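Local coordinates for protein putative polyketide cyclase (Bacillus cereus, PDB 3K0Z) that is of unknown function but belongs to the SnoaL-like polyketide cyclases of the NTF2 clan and is a putative lipoprotein, at residues P56-E61 against G135-D140. Numbering follows the deposited sequence.
Sequences PQTVTE and GKITED
Lys136 lays its side chain over the backbone of residues 56-59 where helix 55-58 passes into strand 59-60. Its CG stands anti to the carbonyl carbon (chi1 -65°) and the chain beyond is extended, which carries Lys136 CD past Val59 O at 3.7 Å and brings Lys136 NZ to Pro56 O at 2.6 Å, nearly in line with that carbonyl. The ammonium thus takes up the carbonyl of Pro56, while the aliphatic part of the lysine spans the helix-to-strand junction. A water lies between Gln57 O and Gly135 O, within hydrogen-bonding distance of each. Next to the lysine in sequence, Ile137 clamps the short strand in parallel register with Val59: its N donates to Thr58 O at 2.9 Å, and its O receives Thr60 N at 3.1 Å. Val59 and Ile137 point to the same face of the sheet, where Val59 CG1 packs on Ile137 CB at 4.0 Å and both side chains meet Phe43 of helix 30-49. The methyl of Thr58 runs alongside the Ile137 CD1 end, while its hydroxyl bonds to Leu54 O, just ahead of helix 55-58. Thr60 CG2 reaches the methyl of Thr138 at 3.8 Å and Lys136 CB at 3.9 Å. The contact joins the chain leaving helix 55-58 to strand 136-144, which pairs further along with strand 63-65 in the curved sheet of this NTF2-like fold. Backbone bonds set the register, apolar groups fill the face toward helix 30-49, and the lysine probably offsets the partial negative charge of the carbonyl it binds.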
loop_
_atom_site.group_PDB
_atom_site.type_symbol
_atom_site.label_atom_id
_atom_site.label_comp_id
_atom_site.label_asym_id
_atom_site.label_seq_id
_atom_site.Cartn_x
_atom_site.Cartn_y
_atom_site.Cartn_z
ATOM N N PRO A 56 -19.334 12.498 -5.678
ATOM C CA PRO A 56 -20.182 12.634 -4.522
ATOM C C PRO A 56 -20.894 11.355 -4.068
ATOM O O PRO A 56 -21.481 11.342 -2.982
ATOM C CB PRO A 56 -21.206 13.689 -4.960
ATOM C CG PRO A 56 -21.109 13.774 -6.416
ATOM C CD PRO A 56 -19.816 13.256 -6.838
ATOM N N GLN A 57 -20.885 10.292 -4.871
ATOM C CA GLN A 57 -21.475 9.053 -4.401
ATOM C C GLN A 57 -20.441 8.220 -3.649
ATOM O O GLN A 57 -20.784 7.189 -3.074
ATOM C CB GLN A 57 -22.023 8.240 -5.567
ATOM C CG GLN A 57 -23.105 8.971 -6.389
ATOM C CD GLN A 57 -23.510 8.176 -7.601
ATOM O OE1 GLN A 57 -24.199 7.185 -7.481
ATOM N NE2 GLN A 57 -23.104 8.634 -8.792
ATOM N N THR A 58 -19.177 8.652 -3.675
ATOM C CA THR A 58 -18.061 7.801 -3.230
ATOM C C THR A 58 -17.266 8.369 -2.061
ATOM O O THR A 58 -16.909 7.615 -1.135
ATOM C CB THR A 58 -17.103 7.554 -4.393
ATOM O OG1 THR A 58 -17.839 7.125 -5.549
ATOM C CG2 THR A 58 -16.018 6.499 -4.019
ATOM N N VAL A 59 -16.981 9.669 -2.112
ATOM C CA VAL A 59 -16.229 10.348 -1.071
ATOM C C VAL A 59 -17.063 11.441 -0.404
ATOM O O VAL A 59 -18.004 11.942 -0.995
ATOM C CB VAL A 59 -14.848 10.887 -1.596
ATOM C CG1 VAL A 59 -14.111 9.768 -2.392
ATOM C CG2 VAL A 59 -15.020 12.144 -2.482
ATOM N N THR A 60 -16.720 11.792 0.833
ATOM C CA THR A 60 -17.431 12.837 1.552
ATOM C C THR A 60 -16.957 14.178 1.025
ATOM O O THR A 60 -15.881 14.299 0.432
ATOM C CB THR A 60 -17.181 12.777 3.055
ATOM O OG1 THR A 60 -15.792 12.958 3.301
ATOM C CG2 THR A 60 -17.660 11.453 3.617
ATOM N N GLU A 61 -17.748 15.216 1.262
ATOM C CA GLU A 61 -17.434 16.511 0.651
ATOM C C GLU A 61 -16.111 17.055 1.165
ATOM O O GLU A 61 -15.469 17.790 0.465
ATOM C CB GLU A 61 -18.557 17.527 0.865
ATOM C CG GLU A 61 -18.585 18.121 2.234
ATOM N N GLY A 135 -20.355 4.277 4.575
ATOM C CA GLY A 135 -20.383 4.008 3.153
ATOM C C GLY A 135 -19.716 4.993 2.227
ATOM O O GLY A 135 -19.836 4.851 0.997
ATOM N N LYS A 136 -19.032 5.997 2.800
ATOM C CA LYS A 136 -18.212 6.891 1.996
ATOM C C LYS A 136 -16.781 7.023 2.500
ATOM O O LYS A 136 -16.506 6.861 3.677
ATOM C CB LYS A 136 -18.871 8.252 1.829
ATOM C CG LYS A 136 -20.174 8.162 1.032
ATOM C CD LYS A 136 -20.458 9.427 0.309
ATOM C CE LYS A 136 -21.918 9.518 -0.148
ATOM N NZ LYS A 136 -22.185 10.923 -0.539
ATOM N N ILE A 137 -15.865 7.278 1.575
ATOM C CA ILE A 137 -14.453 7.391 1.896
ATOM C C ILE A 137 -14.229 8.800 2.434
ATOM O O ILE A 137 -14.560 9.792 1.746
ATOM C CB ILE A 137 -13.586 7.153 0.634
ATOM C CG1 ILE A 137 -13.819 5.728 0.065
ATOM C CG2 ILE A 137 -12.103 7.445 0.941
ATOM C CD1 ILE A 137 -13.208 5.573 -1.395
ATOM N N THR A 138 -13.693 8.907 3.652
ATOM C CA THR A 138 -13.442 10.217 4.250
ATOM C C THR A 138 -12.003 10.715 4.033
ATOM O O THR A 138 -11.745 11.921 3.981
ATOM C CB THR A 138 -13.733 10.202 5.725
ATOM O OG1 THR A 138 -12.820 9.324 6.389
ATOM C CG2 THR A 138 -15.193 9.807 5.981
ATOM N N GLU A 139 -11.065 9.784 3.938
ATOM C CA GLU A 139 -9.657 10.135 3.794
ATOM C C GLU A 139 -8.867 8.922 3.254
ATOM O O GLU A 139 -9.351 7.779 3.261
ATOM C CB GLU A 139 -9.060 10.629 5.130
ATOM C CG GLU A 139 -9.189 9.646 6.260
ATOM C CD GLU A 139 -8.825 10.205 7.655
ATOM O OE1 GLU A 139 -8.366 11.329 7.793
ATOM O OE2 GLU A 139 -8.962 9.478 8.626
ATOM N N ASP A 140 -7.665 9.176 2.741
ATOM C CA ASP A 140 -6.866 8.084 2.278
ATOM C C ASP A 140 -5.384 8.359 2.349
ATOM O O ASP A 140 -4.946 9.494 2.573
ATOM C CB ASP A 140 -7.324 7.576 0.899
ATOM C CG ASP A 140 -6.919 8.489 -0.259
ATOM O OD1 ASP A 140 -6.633 9.649 -0.007
ATOM O OD2 ASP A 140 -6.879 8.031 -1.433
HETATM O O HOH W 1 -20.087 4.848 -2.198
#